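Local coordinates for protein large component of pyocin AP41 (Pseudomonas aeruginosa, PDB 4UHP) that probably cuts DNA in target bacteria as an endonuclease, this chain being the C-terminal HNH nuclease domain of a longer bacteriocin, at residues 15-20 and 59-64; 94-99 and 112-117. All blocks are in the same frame, centred on the assembly; numbering follows the deposited sequence.

Interaction 1 of 2, residues 15-20 and 59-64; sequences GNWLAG and DPSALE
W17, in the loop between strands 4-5 and 27-28, sets the edge of its indole against S61 and A62 of an N-capped helix, 60-63. The meeting is at the nitrogen side of the ring. NE1 of W17 lies 3.3 Å from the methyl CB of A62, near the ring plane, and CD1 of W17 is 4.2 Å from the carbonyl O of S61. A chi1 of 68° accompanies this setting, with the ring edge turned to A62 and one face taken by its neighbour in sequence: CG of L18 stands over the ring centre, 3.7 Å above the plane. The helix start is held by D59. Its OD2 takes a short bond of 2.6 Å from OG of S61, on the syn side and 30° out of the carboxylate plane. Its OD1 takes a weak capping bond from S61 N. D59 O accepts from both A62 N and L63 N. Q32 adds a side-chain amide to S61 OG. No hydrogen bond joins the two segments. G15 O and S61 O, both acceptors, lie 3.2 Å apart without a bond, and G15 is poorly ordered. OD2 of D59 is 4.3 Å from NE1 of W17. The indole N-H edge is thus set against a methyl that cannot accept, and NE1 is buried with no partner in the model.

Interaction 2 of 2, residues 94-99 and 112-117; sequences FEIHHV and DNLVIV
CG of H98 and CG of L114 both lie beside their own backbone N, opposite the carbonyl carbon (chi1 -57° and -59°). The antiparallel register puts the two residues on one face of the hairpin, and the like torsions lay their side chains side by side, pointing the same way. CD2 of L114 rests over one face of the H98 imidazole, 3.7 Å from the ring centroid, as a CH-pi contact. At the edge of that ring is ND2 of N113, which bonds to V100 O. NE2 of H98 is hydrogen-bonded to L108 O. On the same face CG1 of I96 lies 3.8 Å from CD1 of I116, and CG2 of I96 is 4.0 Å from CD2 of L114. Helix 45-56 packs on this face through W45, F48 and F52. On the other face CG2 of V117 reaches CD2 of H97 at 3.4 Å, the two side chains crossing at about a right angle. H97 also stacks on the ring of H122. The backbones bond in pairs, E95 with V117 and H97 with V115. V99 N extends the run to N113 O at 2.8 Å. The hairpin fits the beta strands of the HNH beta-beta-alpha motif. The strand puts H97 and H98 on opposite faces. The bond to L108 O and the L114 methyl over the ring together fix the turn of the H98 imidazole.

In the fold
The two contacts lie in one nuclease domain, with centres about 15 Å apart, and they touch through W17, L18, F94 and I116. CZ3 of W17 packs on CG1 of I116 at 3.7 Å, at the far end of the indole from A62. CD2 of L18 meets CG2 of I116 at 4.0 Å, and O of L18 lies 3.8 Å from CE1 of F94. The W17 side chain thus bridges helix 60-63 of interaction 1 and strand 114-117 of interaction 2. H97 and H98 of interaction 2 are probably the histidine pair of the HNH motif, as in related colicin DNases, and so probably belong to the active site. Interaction 1 is structural packing that reaches the sheet through I116.

Interaction 1 of 2, residues 15-20 and 59-64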
loop_
_atom_site.group_PDB
_atom_site.type_symbol
_atom_site.label_atom_id
_atom_site.label_comp_id
_atom_site.label_asym_id
_atom_site.label_seq_id
_atom_site.Cartn_x
_atom_site.Cartn_y
_atom_site.Cartn_z
ATOM N N GLY C 15 -14.655 2.832 10.954
ATOM C CA GLY C 15 -13.881 1.859 11.693
ATOM C C GLY C 15 -12.760 1.391 10.788
ATOM O O GLY C 15 -12.355 2.124 9.888
ATOM N N ASN C 16 -12.259 0.180 11.004
ATOM C CA ASN C 16 -11.253 -0.365 10.104
ATOM C C ASN C 16 -11.908 -0.875 8.825
ATOM O O ASN C 16 -12.101 -2.077 8.655
ATOM C CB ASN C 16 -10.464 -1.482 10.784
ATOM C CG ASN C 16 -9.224 -1.875 10.004
ATOM O OD1 ASN C 16 -8.875 -1.239 9.009
ATOM N ND2 ASN C 16 -8.546 -2.922 10.457
ATOM N N TRP C 17 -12.252 0.046 7.931
ATOM C CA TRP C 17 -12.957 -0.308 6.704
ATOM C C TRP C 17 -12.058 -1.068 5.738
ATOM O O TRP C 17 -12.546 -1.779 4.861
ATOM C CB TRP C 17 -13.513 0.943 6.022
ATOM C CG TRP C 17 -12.457 1.846 5.470
ATOM C CD1 TRP C 17 -11.695 2.737 6.168
ATOM C CD2 TRP C 17 -12.048 1.955 4.099
ATOM N NE1 TRP C 17 -10.835 3.390 5.318
ATOM C CE2 TRP C 17 -11.033 2.929 4.043
ATOM C CE3 TRP C 17 -12.443 1.322 2.917
ATOM C CZ2 TRP C 17 -10.405 3.285 2.849
ATOM C CZ3 TRP C 17 -11.818 1.679 1.734
ATOM C CH2 TRP C 17 -10.813 2.651 1.708
ATOM N N LEU C 18 -10.746 -0.924 5.901
ATOM C CA LEU C 18 -9.797 -1.620 5.038
ATOM C C LEU C 18 -9.624 -3.076 5.459
ATOM O O LEU C 18 -8.942 -3.847 4.784
ATOM C CB LEU C 18 -8.444 -0.906 5.035
ATOM C CG LEU C 18 -8.344 0.315 4.120
ATOM C CD1 LEU C 18 -6.946 0.905 4.157
ATOM C CD2 LEU C 18 -8.729 -0.056 2.695
ATOM N N ALA C 19 -10.245 -3.445 6.575
ATOM C CA ALA C 19 -10.206 -4.823 7.049
ATOM C C ALA C 19 -11.152 -5.698 6.236
ATOM O O ALA C 19 -10.977 -6.913 6.158
ATOM C CB ALA C 19 -10.558 -4.890 8.525
ATOM N N GLY C 20 -12.155 -5.073 5.629
ATOM C CA GLY C 20 -13.109 -5.787 4.801
ATOM C C GLY C 20 -12.590 -6.043 3.398
ATOM O O GLY C 20 -13.256 -6.692 2.592
ATOM N N ASP C 59 -8.431 11.067 5.611
ATOM C CA ASP C 59 -9.508 10.441 6.370
ATOM C C ASP C 59 -8.975 9.769 7.632
ATOM O O ASP C 59 -8.255 8.775 7.554
ATOM C CB ASP C 59 -10.247 9.423 5.496
ATOM C CG ASP C 59 -11.368 8.717 6.236
ATOM O OD1 ASP C 59 -11.945 9.320 7.165
ATOM O OD2 ASP C 59 -11.675 7.560 5.883
ATOM N N PRO C 60 -9.336 10.315 8.805
ATOM C CA PRO C 60 -8.897 9.774 10.096
ATOM C C PRO C 60 -9.320 8.320 10.301
ATOM O O PRO C 60 -8.552 7.545 10.865
ATOM C CB PRO C 60 -9.581 10.693 11.116
ATOM C CG PRO C 60 -10.700 11.339 10.372
ATOM C CD PRO C 60 -10.210 11.488 8.971
ATOM N N SER C 61 -10.510 7.955 9.834
ATOM C CA SER C 61 -11.009 6.592 9.998
ATOM C C SER C 61 -10.124 5.577 9.277
ATOM O O SER C 61 -10.098 4.399 9.631
ATOM C CB SER C 61 -12.447 6.479 9.485
ATOM O OG SER C 61 -12.480 6.477 8.070
ATOM N N ALA C 62 -9.400 6.041 8.262
ATOM C CA ALA C 62 -8.490 5.182 7.517
ATOM C C ALA C 62 -7.075 5.271 8.074
ATOM O O ALA C 62 -6.394 4.258 8.230
ATOM C CB ALA C 62 -8.501 5.554 6.047
ATOM N N LEU C 63 -6.643 6.493 8.372
ATOM C CA LEU C 63 -5.291 6.749 8.862
ATOM C C LEU C 63 -4.976 6.007 10.151
ATOM O O LEU C 63 -3.884 5.458 10.308
ATOM C CB LEU C 63 -5.082 8.245 9.084
ATOM C CG LEU C 63 -4.881 9.117 7.848
ATOM C CD1 LEU C 63 -4.849 10.577 8.258
ATOM C CD2 LEU C 63 -3.600 8.725 7.130
ATOM N N GLU C 64 -5.932 6.000 11.074
ATOM C CA GLU C 64 -5.721 5.410 12.392
ATOM C C GLU C 64 -5.441 3.913 12.316
ATOM O O GLU C 64 -4.785 3.353 13.195
ATOM C CB GLU C 64 -6.933 5.669 13.288
ATOM C CG GLU C 64 -7.190 7.144 13.558
ATOM C CD GLU C 64 -6.153 7.769 14.473
ATOM O OE1 GLU C 64 -5.623 7.052 15.347
ATOM O OE2 GLU C 64 -5.883 8.981 14.325
#

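Interaction 2 of 2, residues 94-99 and 112-117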
loop_
_atom_site.group_PDB
_atom_site.type_symbol
_atom_site.label_atom_id
_atom_site.label_comp_id
_atom_site.label_asym_id
_atom_site.label_seq_id
_atom_site.Cartn_x
_atom_site.Cartn_y
_atom_site.Cartn_z
ATOM N N PHE C 94 -3.041 -2.840 -1.812
ATOM C CA PHE C 94 -4.492 -2.732 -1.881
ATOM C C PHE C 94 -4.864 -2.269 -3.284
ATOM O O PHE C 94 -4.174 -1.437 -3.869
ATOM C CB PHE C 94 -5.032 -1.756 -0.833
ATOM C CG PHE C 94 -5.004 -2.288 0.573
ATOM C CD1 PHE C 94 -6.025 -3.101 1.040
ATOM C CD2 PHE C 94 -3.967 -1.961 1.434
ATOM C CE1 PHE C 94 -6.010 -3.587 2.335
ATOM C CE2 PHE C 94 -3.942 -2.442 2.731
ATOM C CZ PHE C 94 -4.965 -3.256 3.183
ATOM N N GLU C 95 -5.947 -2.806 -3.828
ATOM C CA GLU C 95 -6.293 -2.517 -5.214
ATOM C C GLU C 95 -7.706 -1.975 -5.359
ATOM O O GLU C 95 -8.639 -2.472 -4.728
ATOM C CB GLU C 95 -6.133 -3.774 -6.073
ATOM C CG GLU C 95 -5.062 -3.665 -7.149
ATOM C CD GLU C 95 -5.084 -4.840 -8.110
ATOM O OE1 GLU C 95 -4.746 -5.963 -7.683
ATOM O OE2 GLU C 95 -5.450 -4.641 -9.289
ATOM N N ILE C 96 -7.851 -0.949 -6.190
ATOM C CA ILE C 96 -9.166 -0.467 -6.587
ATOM C C ILE C 96 -9.667 -1.312 -7.747
ATOM O O ILE C 96 -8.967 -1.485 -8.747
ATOM C CB ILE C 96 -9.141 1.008 -7.010
ATOM C CG1 ILE C 96 -8.472 1.864 -5.937
ATOM C CG2 ILE C 96 -10.553 1.503 -7.288
ATOM C CD1 ILE C 96 -8.299 3.309 -6.344
ATOM N N HIS C 97 -10.873 -1.849 -7.609
ATOM C CA HIS C 97 -11.448 -2.673 -8.660
ATOM C C HIS C 97 -12.901 -2.324 -8.932
ATOM O O HIS C 97 -13.659 -1.994 -8.017
ATOM C CB HIS C 97 -11.329 -4.155 -8.305
ATOM C CG HIS C 97 -10.004 -4.750 -8.657
ATOM N ND1 HIS C 97 -9.660 -5.084 -9.950
ATOM C CD2 HIS C 97 -8.933 -5.063 -7.891
ATOM C CE1 HIS C 97 -8.435 -5.579 -9.963
ATOM N NE2 HIS C 97 -7.973 -5.580 -8.725
ATOM N N HIS C 98 -13.276 -2.392 -10.204
ATOM C CA HIS C 98 -14.661 -2.212 -10.605
ATOM C C HIS C 98 -15.418 -3.515 -10.397
ATOM O O HIS C 98 -14.957 -4.578 -10.817
ATOM C CB HIS C 98 -14.749 -1.762 -12.065
ATOM C CG HIS C 98 -13.991 -0.505 -12.358
ATOM N ND1 HIS C 98 -12.636 -0.493 -12.607
ATOM C CD2 HIS C 98 -14.398 0.785 -12.432
ATOM C CE1 HIS C 98 -12.241 0.748 -12.828
ATOM N NE2 HIS C 98 -13.292 1.543 -12.726
ATOM N N VAL C 99 -16.567 -3.436 -9.734
ATOM C CA VAL C 99 -17.389 -4.615 -9.491
ATOM C C VAL C 99 -17.861 -5.209 -10.813
ATOM O O VAL C 99 -17.693 -6.403 -11.064
ATOM C CB VAL C 99 -18.603 -4.290 -8.607
ATOM C CG1 VAL C 99 -19.374 -5.558 -8.285
ATOM C CG2 VAL C 99 -18.156 -3.597 -7.328
ATOM N N ASP C 112 -19.684 4.075 -6.710
ATOM C CA ASP C 112 -20.537 2.998 -6.223
ATOM C C ASP C 112 -20.223 1.674 -6.917
ATOM O O ASP C 112 -20.716 0.621 -6.514
ATOM C CB ASP C 112 -22.013 3.358 -6.415
ATOM C CG ASP C 112 -22.454 4.500 -5.521
ATOM O OD1 ASP C 112 -21.889 4.643 -4.415
ATOM O OD2 ASP C 112 -23.366 5.253 -5.921
ATOM N N ASN C 113 -19.402 1.737 -7.960
ATOM C CA ASN C 113 -18.993 0.544 -8.693
ATOM C C ASN C 113 -17.588 0.101 -8.286
ATOM O O ASN C 113 -17.029 -0.846 -8.847
ATOM C CB ASN C 113 -19.053 0.803 -10.202
ATOM C CG ASN C 113 -18.956 -0.470 -11.018
ATOM O OD1 ASN C 113 -19.223 -1.563 -10.518
ATOM N ND2 ASN C 113 -18.565 -0.336 -12.280
ATOM N N LEU C 114 -17.025 0.791 -7.298
ATOM C CA LEU C 114 -15.658 0.531 -6.857
ATOM C C LEU C 114 -15.606 -0.143 -5.492
ATOM O O LEU C 114 -16.382 0.183 -4.594
ATOM C CB LEU C 114 -14.859 1.837 -6.813
ATOM C CG LEU C 114 -14.741 2.606 -8.129
ATOM C CD1 LEU C 114 -14.003 3.914 -7.920
ATOM C CD2 LEU C 114 -14.044 1.757 -9.174
ATOM N N VAL C 115 -14.681 -1.086 -5.347
ATOM C CA VAL C 115 -14.398 -1.714 -4.062
ATOM C C VAL C 115 -12.891 -1.847 -3.874
ATOM O O VAL C 115 -12.137 -1.856 -4.848
ATOM C CB VAL C 115 -15.047 -3.110 -3.941
ATOM C CG1 VAL C 115 -16.562 -2.997 -3.845
ATOM C CG2 VAL C 115 -14.636 -3.996 -5.113
ATOM N N ILE C 116 -12.452 -1.937 -2.624
ATOM C CA ILE C 116 -11.045 -2.183 -2.333
ATOM C C ILE C 116 -10.850 -3.644 -1.947
ATOM O O ILE C 116 -11.576 -4.169 -1.103
ATOM C CB ILE C 116 -10.520 -1.284 -1.198
ATOM C CG1 ILE C 116 -10.815 0.190 -1.495
ATOM C CG2 ILE C 116 -9.028 -1.513 -0.982
ATOM C CD1 ILE C 116 -10.209 0.692 -2.788
ATOM N N VAL C 117 -9.876 -4.301 -2.573
ATOM C CA VAL C 117 -9.590 -5.701 -2.285
ATOM C C VAL C 117 -8.094 -5.942 -2.117
ATOM O O VAL C 117 -7.268 -5.204 -2.657
ATOM C CB VAL C 117 -10.116 -6.637 -3.395
ATOM C CG1 VAL C 117 -11.629 -6.541 -3.512
ATOM C CG2 VAL C 117 -9.455 -6.309 -4.721
#